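Local structure of tyrosine recombinase XerH (Helicobacter pylori, 5JJV) at residues B[11-16]-B[85-90]; B[47-52]-B[59-64]; B[77-82]-B[127-132]; B[105-110]-B[155-160]. The protein cuts and rejoins recombining DNA molecules as a site-specific tyrosine recombinase and takes part in chromosome segregation. All blocks are in the same frame, centred on the assembly; numbering follows the deposited sequence.

In the fold
All four contacts belong to the N-terminal, core-binding part of XerH or its exit, away from the predicted catalytic residues. Interactions 1 and 3 share helix 74-93, with centres 15 Å apart. Interaction 2, nested inside the chain loop closed by interaction 1, abuts interaction 3, with Cys62 CB 3.9 Å from Ala77 CB. Interaction 4 joins interaction 1 through Phe87 CD1 and Met109 CE, 3.4 Å apart, and interaction 3 through Arg130 NH2 and Leu158 O, 2.8 Å apart, a probable hydrogen bond. Lys63, Asn128 and Arg130 carry interactions 2 and 3 to the DNA, Asn160 of interaction 4 packs on a sugar, and the nearest atom of interaction 1 is about 10 Å from bound nucleic acid.

Interaction 1 (B[11-16]-B[85-90]); sequences DPTENL and EYFSKA
Phe87 reaches across to the first turn of helix 12-30 and meets Pro12, Thr13 and Leu16 with different parts of its side chain. Its CG stands anti to the backbone N (chi1 179°), which carries the ring away from helix 74-93 toward its neighbour. Pro12 crosses the ring at about a right angle and brings CB to 3.7 Å from Phe87 CZ, at the rim. Next along that rim, the backbone N of Thr13 lies near the ring plane, 3.5 Å from Phe87 CE2. Leu16 approaches obliquely at the root of the side chain, its CD2 3.6 Å from both Phe87 CB and CG. Beside the ring, Thr13 CG2 rests 3.5 Å from Ser88 OG. The two helical segments run nearly antiparallel, at 174°, with their axes 9.7 Å apart, a helix-helix packing within the SAM-like integrase domain. Asp11 is the N-cap: its OD1 accepts from Thr13 N at 3.0 Å, from 39° above the carboxylate plane. Met109 of helix 107-117 and Phe99 also pack on Phe87. With no hydrogen bond between them, the two segments meet by van der Waals contact round the buried Phe87, although His84 NE2, just outside, bonds weakly to Thr13 O.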
# COMPACT_ATOMS: atom_id res chain seq x y z
N ASP B 11 -26.19 -7.85 -37.47
CA ASP B 11 -26.64 -8.73 -36.41
C ASP B 11 -25.96 -8.37 -35.10
O ASP B 11 -24.75 -8.56 -34.95
CB ASP B 11 -26.36 -10.19 -36.78
CG ASP B 11 -27.13 -11.18 -35.92
OD1 ASP B 11 -27.56 -10.81 -34.80
OD2 ASP B 11 -27.31 -12.34 -36.35
N PRO B 12 -26.73 -7.85 -34.14
CA PRO B 12 -26.17 -7.46 -32.83
C PRO B 12 -25.67 -8.67 -32.05
O PRO B 12 -24.75 -8.56 -31.25
CB PRO B 12 -27.36 -6.81 -32.12
CG PRO B 12 -28.56 -7.40 -32.78
CD PRO B 12 -28.18 -7.61 -34.21
N THR B 13 -26.28 -9.83 -32.30
CA THR B 13 -25.88 -11.07 -31.66
C THR B 13 -24.48 -11.48 -32.11
O THR B 13 -23.61 -11.79 -31.29
CB THR B 13 -26.86 -12.21 -31.96
OG1 THR B 13 -28.16 -11.86 -31.48
CG2 THR B 13 -26.40 -13.50 -31.30
N GLU B 14 -24.28 -11.49 -33.42
CA GLU B 14 -22.97 -11.79 -34.00
C GLU B 14 -21.94 -10.76 -33.56
O GLU B 14 -20.78 -11.09 -33.32
CB GLU B 14 -23.06 -11.82 -35.53
CG GLU B 14 -23.82 -13.01 -36.10
CD GLU B 14 -22.93 -14.21 -36.36
OE1 GLU B 14 -21.69 -14.06 -36.27
OE2 GLU B 14 -23.47 -15.30 -36.65
N ASN B 15 -22.38 -9.51 -33.44
CA ASN B 15 -21.49 -8.42 -33.05
C ASN B 15 -21.10 -8.52 -31.58
O ASN B 15 -19.95 -8.26 -31.21
CB ASN B 15 -22.15 -7.07 -33.33
CG ASN B 15 -21.15 -5.99 -33.69
OD1 ASN B 15 -21.30 -5.31 -34.70
ND2 ASN B 15 -20.11 -5.84 -32.87
N LEU B 16 -22.05 -8.90 -30.74
CA LEU B 16 -21.77 -9.14 -29.32
C LEU B 16 -20.82 -10.31 -29.19
O LEU B 16 -19.90 -10.29 -28.37
CB LEU B 16 -23.06 -9.41 -28.54
CG LEU B 16 -22.86 -9.91 -27.11
CD1 LEU B 16 -22.14 -8.87 -26.27
CD2 LEU B 16 -24.20 -10.28 -26.48
N GLU B 85 -25.78 -16.20 -24.96
CA GLU B 85 -26.93 -17.08 -25.14
C GLU B 85 -28.20 -16.35 -24.70
O GLU B 85 -29.23 -16.44 -25.36
CB GLU B 85 -26.76 -18.37 -24.34
CG GLU B 85 -27.88 -19.38 -24.56
CD GLU B 85 -27.75 -20.60 -23.66
OE1 GLU B 85 -27.53 -21.71 -24.20
OE2 GLU B 85 -27.87 -20.45 -22.43
N TYR B 86 -28.10 -15.63 -23.59
CA TYR B 86 -29.22 -14.86 -23.07
C TYR B 86 -29.64 -13.77 -24.05
O TYR B 86 -30.83 -13.58 -24.31
CB TYR B 86 -28.86 -14.24 -21.71
CG TYR B 86 -29.80 -13.15 -21.25
CD1 TYR B 86 -31.01 -13.47 -20.64
CD2 TYR B 86 -29.48 -11.81 -21.42
CE1 TYR B 86 -31.87 -12.47 -20.22
CE2 TYR B 86 -30.34 -10.81 -21.00
CZ TYR B 86 -31.53 -11.15 -20.40
OH TYR B 86 -32.38 -10.16 -19.98
N PHE B 87 -28.66 -13.05 -24.59
CA PHE B 87 -28.92 -12.00 -25.56
C PHE B 87 -29.49 -12.56 -26.85
O PHE B 87 -30.45 -12.03 -27.40
CB PHE B 87 -27.64 -11.21 -25.84
CG PHE B 87 -27.81 -10.10 -26.85
CD1 PHE B 87 -28.25 -8.85 -26.45
CD2 PHE B 87 -27.52 -10.31 -28.19
CE1 PHE B 87 -28.41 -7.83 -27.37
CE2 PHE B 87 -27.68 -9.29 -29.11
CZ PHE B 87 -28.12 -8.05 -28.70
N SER B 88 -28.89 -13.65 -27.33
CA SER B 88 -29.31 -14.27 -28.58
C SER B 88 -30.72 -14.83 -28.48
O SER B 88 -31.54 -14.65 -29.38
CB SER B 88 -28.34 -15.39 -28.98
OG SER B 88 -28.67 -15.93 -30.24
N LYS B 89 -31.01 -15.52 -27.38
CA LYS B 89 -32.32 -16.12 -27.17
C LYS B 89 -33.40 -15.06 -27.04
O LYS B 89 -34.48 -15.19 -27.62
CB LYS B 89 -32.31 -17.01 -25.92
N ALA B 90 -33.11 -14.01 -26.28
CA ALA B 90 -34.08 -12.94 -26.04
C ALA B 90 -34.39 -12.17 -27.32
O ALA B 90 -35.53 -11.77 -27.54
CB ALA B 90 -33.56 -12.00 -24.97

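Interaction 2 (B[47-52]-B[59-64]); sequences NELNQA and EKVCKK. With nucleotides of chain C.
Leu49 and Val61 form the apolar centre of a helical hairpin in the core-binding domain, where helix 39-50 turns back through a short connection into helix 55-68. Leu49 CG lies 3.6 Å from Val61 CG1, the valine branch anti to its backbone N (chi1 174°). The other branch turns to the glutamate: Val61 CG2 is 3.7 Å from Glu48 CB. Cys62 adds a looser touch, with SG 4.5 Å from Leu49 CD2. Arg25 and Cys28 of helix 12-30 also pack on Leu49, and Ala77 of helix 74-93 on Cys62.

The charged pairing lies at the margin of the contact. Lys64, fully extended, crosses Glu48 at about a right angle and makes a salt bridge to its carboxylate, with NZ 2.9 Å from OE2; the hydrogen-bond geometry to both oxygens is weak. Glu44 is a second salt-bridge partner of Lys64, so one ammonium group is shared by two acids of helix 39-50.

Polar contacts to DNA leave from Lys63. Glu59 OE2, one turn earlier on the same helix, makes a salt bridge to Lys63 NZ at 3.1 Å, which meets it from above the carboxylate plane. From there Lys63 NZ reaches two successive phosphates weakly, OP1 of DG8 in chain C at 3.2 Å and OP1 of DT7 in chain C at 3.4 Å.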
# COMPACT_ATOMS: atom_id res chain seq x y z
N ASN B 47 -4.68 -17.51 -32.39
CA ASN B 47 -5.07 -17.47 -33.80
C ASN B 47 -6.49 -17.99 -34.01
O ASN B 47 -7.24 -17.46 -34.82
CB ASN B 47 -4.09 -18.28 -34.65
CG ASN B 47 -2.66 -17.78 -34.51
OD1 ASN B 47 -2.43 -16.61 -34.20
ND2 ASN B 47 -1.70 -18.66 -34.76
N GLU B 48 -6.84 -19.04 -33.26
CA GLU B 48 -8.15 -19.66 -33.39
C GLU B 48 -9.26 -18.77 -32.83
O GLU B 48 -10.42 -18.91 -33.20
CB GLU B 48 -8.16 -21.03 -32.71
CG GLU B 48 -7.35 -22.08 -33.46
CD GLU B 48 -7.09 -23.32 -32.62
OE1 GLU B 48 -7.64 -23.42 -31.51
OE2 GLU B 48 -6.32 -24.19 -33.08
N LEU B 49 -8.90 -17.87 -31.93
CA LEU B 49 -9.86 -16.92 -31.38
C LEU B 49 -10.18 -15.82 -32.38
O LEU B 49 -11.24 -15.21 -32.33
CB LEU B 49 -9.34 -16.32 -30.07
CG LEU B 49 -9.48 -17.21 -28.84
CD1 LEU B 49 -8.76 -16.63 -27.64
CD2 LEU B 49 -10.95 -17.46 -28.51
N ASN B 50 -9.25 -15.57 -33.30
CA ASN B 50 -9.46 -14.60 -34.37
C ASN B 50 -10.39 -15.14 -35.45
O ASN B 50 -11.27 -14.43 -35.94
CB ASN B 50 -8.13 -14.18 -34.99
CG ASN B 50 -7.39 -13.15 -34.15
OD1 ASN B 50 -8.01 -12.30 -33.51
ND2 ASN B 50 -6.07 -13.23 -34.16
N GLN B 51 -10.18 -16.40 -35.81
CA GLN B 51 -10.97 -17.04 -36.86
C GLN B 51 -12.33 -17.50 -36.34
O GLN B 51 -13.18 -17.95 -37.11
CB GLN B 51 -10.20 -18.22 -37.46
N ALA B 52 -12.53 -17.40 -35.03
CA ALA B 52 -13.78 -17.82 -34.41
C ALA B 52 -14.90 -16.81 -34.68
O ALA B 52 -14.70 -15.60 -34.55
CB ALA B 52 -13.59 -18.00 -32.91
N GLU B 59 -15.84 -21.47 -27.02
CA GLU B 59 -15.82 -22.39 -25.89
C GLU B 59 -14.73 -23.44 -26.04
O GLU B 59 -13.98 -23.71 -25.10
CB GLU B 59 -17.18 -23.07 -25.72
CG GLU B 59 -17.19 -24.18 -24.68
CD GLU B 59 -18.57 -24.77 -24.47
OE1 GLU B 59 -19.52 -23.99 -24.23
OE2 GLU B 59 -18.71 -26.01 -24.54
N LYS B 60 -14.64 -24.02 -27.23
CA LYS B 60 -13.65 -25.06 -27.51
C LYS B 60 -12.23 -24.53 -27.36
O LYS B 60 -11.37 -25.20 -26.79
CB LYS B 60 -13.86 -25.63 -28.91
N VAL B 61 -11.99 -23.33 -27.87
CA VAL B 61 -10.66 -22.73 -27.83
C VAL B 61 -10.26 -22.33 -26.41
O VAL B 61 -9.11 -22.53 -26.00
CB VAL B 61 -10.57 -21.50 -28.76
CG1 VAL B 61 -9.22 -20.81 -28.60
CG2 VAL B 61 -10.79 -21.91 -30.20
N CYS B 62 -11.20 -21.78 -25.66
CA CYS B 62 -10.93 -21.38 -24.28
C CYS B 62 -10.72 -22.59 -23.38
O CYS B 62 -9.91 -22.55 -22.45
CB CYS B 62 -12.07 -20.51 -23.74
SG CYS B 62 -12.07 -18.82 -24.40
N LYS B 63 -11.46 -23.67 -23.64
CA LYS B 63 -11.23 -24.93 -22.94
C LYS B 63 -9.85 -25.46 -23.27
O LYS B 63 -9.12 -25.92 -22.39
CB LYS B 63 -12.30 -25.96 -23.30
CG LYS B 63 -13.65 -25.74 -22.63
CD LYS B 63 -14.63 -26.83 -23.03
CE LYS B 63 -15.96 -26.68 -22.31
NZ LYS B 63 -16.91 -27.76 -22.68
N LYS B 64 -9.50 -25.40 -24.55
CA LYS B 64 -8.18 -25.80 -25.02
C LYS B 64 -7.08 -25.00 -24.33
O LYS B 64 -6.02 -25.53 -24.00
CB LYS B 64 -8.09 -25.63 -26.54
CG LYS B 64 -6.71 -25.88 -27.13
CD LYS B 64 -6.71 -25.63 -28.64
CE LYS B 64 -5.32 -25.80 -29.23
NZ LYS B 64 -5.32 -25.56 -30.70
P DT C 7 -13.53 -30.02 -21.54
OP1 DT C 7 -14.55 -30.15 -22.61
OP2 DT C 7 -12.38 -29.10 -21.73
O5' DT C 7 -14.29 -29.63 -20.19
C5' DT C 7 -15.16 -30.56 -19.57
C4' DT C 7 -15.73 -30.00 -18.29
O4' DT C 7 -14.89 -30.37 -17.17
C3' DT C 7 -15.84 -28.47 -18.26
O3' DT C 7 -17.17 -28.08 -17.96
C2' DT C 7 -14.87 -28.05 -17.15
C1' DT C 7 -14.85 -29.29 -16.27
N1 DT C 7 -13.63 -29.42 -15.44
C2 DT C 7 -13.72 -30.00 -14.20
O2 DT C 7 -14.77 -30.44 -13.74
N3 DT C 7 -12.54 -30.07 -13.50
C4 DT C 7 -11.31 -29.61 -13.91
O4 DT C 7 -10.30 -29.71 -13.22
C5 DT C 7 -11.28 -29.00 -15.23
C7 DT C 7 -9.99 -28.47 -15.78
C6 DT C 7 -12.43 -28.93 -15.91
P DG C 8 -17.85 -26.87 -18.77
OP1 DG C 8 -18.58 -27.46 -19.91
OP2 DG C 8 -16.80 -25.85 -19.01
O5' DG C 8 -18.90 -26.27 -17.73
C5' DG C 8 -20.00 -27.06 -17.30
C4' DG C 8 -20.23 -26.88 -15.81
O4' DG C 8 -19.03 -27.27 -15.09
C3' DG C 8 -20.56 -25.46 -15.36
O3' DG C 8 -21.65 -25.48 -14.43
C2' DG C 8 -19.27 -24.98 -14.71
C1' DG C 8 -18.69 -26.27 -14.15
N9 DG C 8 -17.24 -26.24 -14.01
C8 DG C 8 -16.33 -25.72 -14.90
N7 DG C 8 -15.09 -25.84 -14.51
C5 DG C 8 -15.19 -26.48 -13.28
C6 DG C 8 -14.17 -26.87 -12.38
O6 DG C 8 -12.94 -26.73 -12.49
N1 DG C 8 -14.70 -27.49 -11.24
C2 DG C 8 -16.03 -27.71 -11.02
N2 DG C 8 -16.35 -28.32 -9.87
N3 DG C 8 -17.00 -27.34 -11.85
C4 DG C 8 -16.50 -26.73 -12.96

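Interaction 3 (B[77-82]-B[127-132]); sequences ALPLLK and KNYRIA. With nucleotides of chain C; nucleotides of chain D.
Pro79 lies over one face of the Tyr129 ring, its CB 3.9 Å from the centroid and 13° off the normal, a clear CH-pi contact. It marks the crossing of helices 74-93 and 123-143 in the helical core-binding domain: the segment axes approach to 8.8 Å at a signed angle of -73°. Helix 74-93 is kinked here, because the proline N has no bond to the preceding turn. The same Pro79 CB also meets Ala132 CB at 4.0 Å, about one turn after Tyr129.

Lys82 comes at the edge of the ring, near its plane, and lays its aliphatic chain beside the hydroxyl, with CD 3.4 Å from Tyr129 OH. The tyrosine CG stands beside the backbone N, which swings the ring across to helix 74-93. Leu114 of helix 107-117 also packs on Tyr129, and a DNA phosphate lies against it.

Other side chains of helix 123-143 turn to the DNA. Asn128 reads the adenine of DA11 in chain C along its major-groove edge: ND2 gives a nearly straight bond to N7 (168°), while OD1 accepts weakly from N6. Arg130, extended from CG to NE, presents the edge of its guanidinium to the phosphate of DA4 in chain D and also donates to Leu158 O. Its NH1 and NH2 both reach OP1 of that nucleotide, each at 2.8 Å.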
# COMPACT_ATOMS: atom_id res chain seq x y z
N ALA B 77 -14.74 -17.06 -19.65
CA ALA B 77 -15.36 -17.68 -20.82
C ALA B 77 -16.84 -18.00 -20.64
O ALA B 77 -17.69 -17.39 -21.29
CB ALA B 77 -14.59 -18.94 -21.21
N LEU B 78 -17.13 -18.96 -19.77
CA LEU B 78 -18.50 -19.45 -19.59
C LEU B 78 -19.54 -18.38 -19.23
O LEU B 78 -20.63 -18.38 -19.81
CB LEU B 78 -18.52 -20.56 -18.53
CG LEU B 78 -19.85 -21.30 -18.38
CD1 LEU B 78 -20.20 -22.02 -19.67
CD2 LEU B 78 -19.79 -22.28 -17.22
N PRO B 79 -19.24 -17.48 -18.26
CA PRO B 79 -20.27 -16.48 -17.94
C PRO B 79 -20.65 -15.59 -19.12
O PRO B 79 -21.82 -15.27 -19.28
CB PRO B 79 -19.61 -15.65 -16.83
CG PRO B 79 -18.61 -16.56 -16.23
CD PRO B 79 -18.08 -17.37 -17.37
N LEU B 80 -19.67 -15.21 -19.93
CA LEU B 80 -19.92 -14.34 -21.07
C LEU B 80 -20.68 -15.07 -22.17
O LEU B 80 -21.55 -14.49 -22.82
CB LEU B 80 -18.61 -13.79 -21.63
CG LEU B 80 -17.84 -12.86 -20.69
CD1 LEU B 80 -16.63 -12.29 -21.38
CD2 LEU B 80 -18.75 -11.75 -20.16
N LEU B 81 -20.35 -16.34 -22.38
CA LEU B 81 -21.04 -17.15 -23.39
C LEU B 81 -22.49 -17.39 -22.98
O LEU B 81 -23.37 -17.53 -23.83
CB LEU B 81 -20.32 -18.48 -23.61
CG LEU B 81 -18.94 -18.41 -24.26
CD1 LEU B 81 -18.39 -19.80 -24.50
CD2 LEU B 81 -19.00 -17.62 -25.57
N LYS B 82 -22.73 -17.45 -21.67
CA LYS B 82 -24.09 -17.61 -21.16
C LYS B 82 -24.89 -16.32 -21.35
O LYS B 82 -26.10 -16.36 -21.54
CB LYS B 82 -24.07 -18.02 -19.69
CG LYS B 82 -23.68 -19.46 -19.46
CD LYS B 82 -23.89 -19.88 -18.01
CE LYS B 82 -23.56 -21.35 -17.81
NZ LYS B 82 -24.37 -22.22 -18.70
N LYS B 127 -20.46 -13.72 -7.94
CA LYS B 127 -19.47 -12.65 -7.96
C LYS B 127 -18.56 -12.79 -9.18
O LYS B 127 -18.14 -11.80 -9.76
CB LYS B 127 -18.64 -12.67 -6.67
N ASN B 128 -18.26 -14.03 -9.55
CA ASN B 128 -17.41 -14.30 -10.71
C ASN B 128 -18.08 -13.88 -12.02
O ASN B 128 -17.45 -13.27 -12.88
CB ASN B 128 -17.04 -15.78 -10.77
CG ASN B 128 -16.18 -16.21 -9.60
OD1 ASN B 128 -15.44 -15.41 -9.03
ND2 ASN B 128 -16.27 -17.49 -9.24
N TYR B 129 -19.37 -14.20 -12.15
CA TYR B 129 -20.15 -13.79 -13.32
C TYR B 129 -20.16 -12.28 -13.46
O TYR B 129 -19.95 -11.74 -14.55
CB TYR B 129 -21.58 -14.32 -13.21
CG TYR B 129 -21.77 -15.74 -13.68
CD1 TYR B 129 -21.00 -16.77 -13.15
CD2 TYR B 129 -22.72 -16.06 -14.63
CE1 TYR B 129 -21.17 -18.08 -13.57
CE2 TYR B 129 -22.90 -17.36 -15.06
CZ TYR B 129 -22.12 -18.37 -14.53
OH TYR B 129 -22.30 -19.66 -14.96
N ARG B 130 -20.39 -11.59 -12.34
CA ARG B 130 -20.44 -10.14 -12.32
C ARG B 130 -19.12 -9.51 -12.77
O ARG B 130 -19.11 -8.62 -13.62
CB ARG B 130 -20.79 -9.65 -10.91
CG ARG B 130 -20.68 -8.15 -10.73
CD ARG B 130 -20.97 -7.74 -9.30
NE ARG B 130 -20.71 -6.32 -9.07
CZ ARG B 130 -19.52 -5.82 -8.76
NH1 ARG B 130 -18.47 -6.63 -8.65
NH2 ARG B 130 -19.37 -4.52 -8.57
N ILE B 131 -18.02 -9.99 -12.21
CA ILE B 131 -16.69 -9.48 -12.55
C ILE B 131 -16.40 -9.70 -14.04
O ILE B 131 -15.81 -8.84 -14.70
CB ILE B 131 -15.59 -10.14 -11.68
CG1 ILE B 131 -15.29 -9.27 -10.45
CG2 ILE B 131 -14.31 -10.35 -12.47
CD1 ILE B 131 -16.43 -9.15 -9.47
N ALA B 132 -16.83 -10.85 -14.56
CA ALA B 132 -16.64 -11.17 -15.96
C ALA B 132 -17.36 -10.18 -16.87
O ALA B 132 -16.78 -9.66 -17.83
CB ALA B 132 -17.11 -12.59 -16.25
P DA C 11 -17.92 -21.62 -1.76
OP1 DA C 11 -17.20 -22.10 -0.56
OP2 DA C 11 -19.39 -21.46 -1.72
O5' DA C 11 -17.26 -20.24 -2.22
C5' DA C 11 -16.12 -19.71 -1.54
C4' DA C 11 -14.85 -20.44 -1.95
O4' DA C 11 -14.72 -20.42 -3.39
C3' DA C 11 -13.56 -19.83 -1.39
O3' DA C 11 -12.72 -20.84 -0.87
C2' DA C 11 -12.94 -19.13 -2.59
C1' DA C 11 -13.42 -19.99 -3.75
N9 DA C 11 -13.50 -19.27 -5.02
C8 DA C 11 -14.61 -18.75 -5.61
N7 DA C 11 -14.37 -18.14 -6.75
C5 DA C 11 -13.00 -18.27 -6.91
C6 DA C 11 -12.12 -17.83 -7.92
N6 DA C 11 -12.51 -17.15 -9.00
N1 DA C 11 -10.81 -18.12 -7.77
C2 DA C 11 -10.42 -18.80 -6.69
N3 DA C 11 -11.15 -19.26 -5.67
C4 DA C 11 -12.45 -18.96 -5.85
P DA D 4 -15.58 -5.21 -7.32
OP1 DA D 4 -16.62 -4.60 -8.18
OP2 DA D 4 -15.47 -6.68 -7.22
O5' DA D 4 -14.16 -4.62 -7.78
C5' DA D 4 -13.96 -3.21 -7.83
C4' DA D 4 -12.48 -2.88 -7.94
O4' DA D 4 -11.83 -3.15 -6.67
C3' DA D 4 -11.72 -3.68 -8.98
O3' DA D 4 -10.73 -2.86 -9.60
C2' DA D 4 -11.08 -4.80 -8.17
C1' DA D 4 -10.80 -4.10 -6.84
N9 DA D 4 -10.82 -5.00 -5.70
C8 DA D 4 -11.40 -6.24 -5.62
N7 DA D 4 -11.26 -6.82 -4.46
C5 DA D 4 -10.53 -5.91 -3.71
C6 DA D 4 -10.05 -5.93 -2.39
N6 DA D 4 -10.25 -6.95 -1.55
N1 DA D 4 -9.36 -4.85 -1.96
C2 DA D 4 -9.17 -3.83 -2.80
N3 DA D 4 -9.57 -3.70 -4.06
C4 DA D 4 -10.25 -4.78 -4.46

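Interaction 4 (B[105-110]-B[155-160]); sequences IDEVML and NITLKN. With nucleotides of chain D.
Leu110 fits between Ile156 and Leu158, and this apolar cluster is the close part of the contact. Its CD1 meets Ile156 CG2 at 3.7 Å, approaching obliquely, while its CB touches Leu158 CD2, also at 3.7 Å. The CG2 branch of Ile156 stands anti to the backbone N; CG1 lies beside that N (chi1 -66°), and its CD1 also reaches Leu110 CD1, at 3.8 Å. Phe83 and Phe137, from helices 74-93 and 123-143, also pack on Leu110. The segment 155-160 has no regular structure and belongs to the connection leading from the core-binding helices toward the catalytic domain; here it lies along the start of helix 107-117. Asp106 is the N-cap of that helix, with OD1 accepting from Met109 N at 3.2 Å.

The outer side is more polar and faces solvent. Glu107 slides past Leu158 in the opposite direction, its CG 3.7 Å from Leu158 CD2. Lys142 of the second subunit makes a long, weak ion pair with Glu107 and packs on the exposed Thr157. Farther along, Asn160 ND2 lies 3.3 Å from C5' of DC3 in chain D, a van der Waals contact with the sugar.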
# COMPACT_ATOMS: atom_id res chain seq x y z
N ILE B 105 -27.76 -2.29 -24.30
CA ILE B 105 -27.36 -3.14 -23.18
C ILE B 105 -26.97 -2.27 -21.99
O ILE B 105 -26.01 -1.50 -22.07
CB ILE B 105 -26.19 -4.06 -23.55
CG1 ILE B 105 -26.57 -4.98 -24.71
CG2 ILE B 105 -25.77 -4.89 -22.34
CD1 ILE B 105 -25.46 -5.92 -25.13
N ASP B 106 -27.72 -2.38 -20.90
CA ASP B 106 -27.46 -1.55 -19.73
C ASP B 106 -27.42 -2.37 -18.44
O ASP B 106 -27.34 -3.59 -18.46
CB ASP B 106 -28.52 -0.45 -19.62
CG ASP B 106 -29.93 -0.96 -19.83
OD1 ASP B 106 -30.20 -2.14 -19.51
OD2 ASP B 106 -30.78 -0.18 -20.33
N GLU B 107 -27.48 -1.66 -17.31
CA GLU B 107 -27.38 -2.28 -16.00
C GLU B 107 -28.59 -3.16 -15.69
O GLU B 107 -28.45 -4.24 -15.12
CB GLU B 107 -27.24 -1.19 -14.92
CG GLU B 107 -26.29 -1.54 -13.80
CD GLU B 107 -26.21 -0.45 -12.75
OE1 GLU B 107 -27.19 -0.28 -11.99
OE2 GLU B 107 -25.18 0.25 -12.69
N VAL B 108 -29.77 -2.69 -16.08
CA VAL B 108 -31.02 -3.42 -15.86
C VAL B 108 -30.99 -4.77 -16.56
O VAL B 108 -31.46 -5.78 -16.03
CB VAL B 108 -32.24 -2.61 -16.35
CG1 VAL B 108 -33.52 -3.40 -16.18
CG2 VAL B 108 -32.32 -1.28 -15.62
N MET B 109 -30.41 -4.79 -17.76
CA MET B 109 -30.34 -6.01 -18.56
C MET B 109 -29.36 -7.02 -17.96
O MET B 109 -29.66 -8.21 -17.89
CB MET B 109 -29.93 -5.67 -19.99
CG MET B 109 -29.76 -6.89 -20.88
SD MET B 109 -29.28 -6.47 -22.56
CE MET B 109 -28.95 -8.11 -23.20
N LEU B 110 -28.20 -6.53 -17.53
CA LEU B 110 -27.20 -7.40 -16.92
C LEU B 110 -27.69 -7.96 -15.59
O LEU B 110 -27.34 -9.07 -15.20
CB LEU B 110 -25.88 -6.65 -16.71
CG LEU B 110 -25.15 -6.18 -17.97
CD1 LEU B 110 -23.75 -5.71 -17.63
CD2 LEU B 110 -25.11 -7.29 -19.01
N ASN B 155 -20.11 2.51 -19.49
CA ASN B 155 -19.88 2.88 -18.09
C ASN B 155 -20.77 2.05 -17.16
O ASN B 155 -21.46 2.60 -16.30
CB ASN B 155 -20.13 4.37 -17.88
CG ASN B 155 -19.43 4.91 -16.64
OD1 ASN B 155 -19.19 4.18 -15.68
ND2 ASN B 155 -19.10 6.20 -16.66
N ILE B 156 -20.75 0.74 -17.35
CA ILE B 156 -21.58 -0.16 -16.56
C ILE B 156 -20.91 -0.53 -15.24
O ILE B 156 -19.81 -1.09 -15.22
CB ILE B 156 -21.91 -1.45 -17.34
CG1 ILE B 156 -22.79 -1.13 -18.54
CG2 ILE B 156 -22.59 -2.46 -16.43
CD1 ILE B 156 -23.22 -2.35 -19.33
N THR B 157 -21.58 -0.21 -14.14
CA THR B 157 -21.07 -0.53 -12.80
C THR B 157 -22.13 -1.28 -12.00
O THR B 157 -22.92 -0.67 -11.28
CB THR B 157 -20.66 0.74 -12.03
OG1 THR B 157 -21.79 1.59 -11.86
CG2 THR B 157 -19.57 1.49 -12.78
N LEU B 158 -22.13 -2.60 -12.11
CA LEU B 158 -23.09 -3.44 -11.40
C LEU B 158 -22.90 -3.34 -9.89
O LEU B 158 -21.78 -3.29 -9.40
CB LEU B 158 -22.97 -4.89 -11.85
CG LEU B 158 -23.12 -5.16 -13.35
CD1 LEU B 158 -22.88 -6.63 -13.66
CD2 LEU B 158 -24.50 -4.73 -13.83
N LYS B 159 -24.02 -3.32 -9.16
CA LYS B 159 -23.98 -3.27 -7.71
C LYS B 159 -23.41 -4.56 -7.12
O LYS B 159 -23.38 -5.59 -7.79
CB LYS B 159 -25.37 -3.01 -7.14
N ASN B 160 -22.95 -4.49 -5.88
CA ASN B 160 -22.38 -5.65 -5.20
C ASN B 160 -23.39 -6.77 -5.01
O ASN B 160 -24.60 -6.53 -4.91
CB ASN B 160 -21.80 -5.25 -3.84
CG ASN B 160 -20.53 -4.43 -3.97
OD1 ASN B 160 -20.14 -4.03 -5.07
ND2 ASN B 160 -19.88 -4.16 -2.84
P DC D 3 -17.38 -7.96 -1.34
OP1 DC D 3 -18.71 -8.58 -1.51
OP2 DC D 3 -16.28 -8.72 -0.69
O5' DC D 3 -16.86 -7.47 -2.77
C5' DC D 3 -17.52 -6.41 -3.44
C4' DC D 3 -16.59 -5.23 -3.65
O4' DC D 3 -15.88 -4.94 -2.43
C3' DC D 3 -15.51 -5.45 -4.71
O3' DC D 3 -15.77 -4.63 -5.84
C2' DC D 3 -14.19 -5.06 -4.02
C1' DC D 3 -14.65 -4.36 -2.75
N1 DC D 3 -13.72 -4.54 -1.61
C2 DC D 3 -12.77 -3.56 -1.33
O2 DC D 3 -12.71 -2.55 -2.05
N3 DC D 3 -11.93 -3.73 -0.28
C4 DC D 3 -12.02 -4.83 0.47
N4 DC D 3 -11.17 -4.96 1.50
C5 DC D 3 -12.99 -5.84 0.21
C6 DC D 3 -13.81 -5.66 -0.83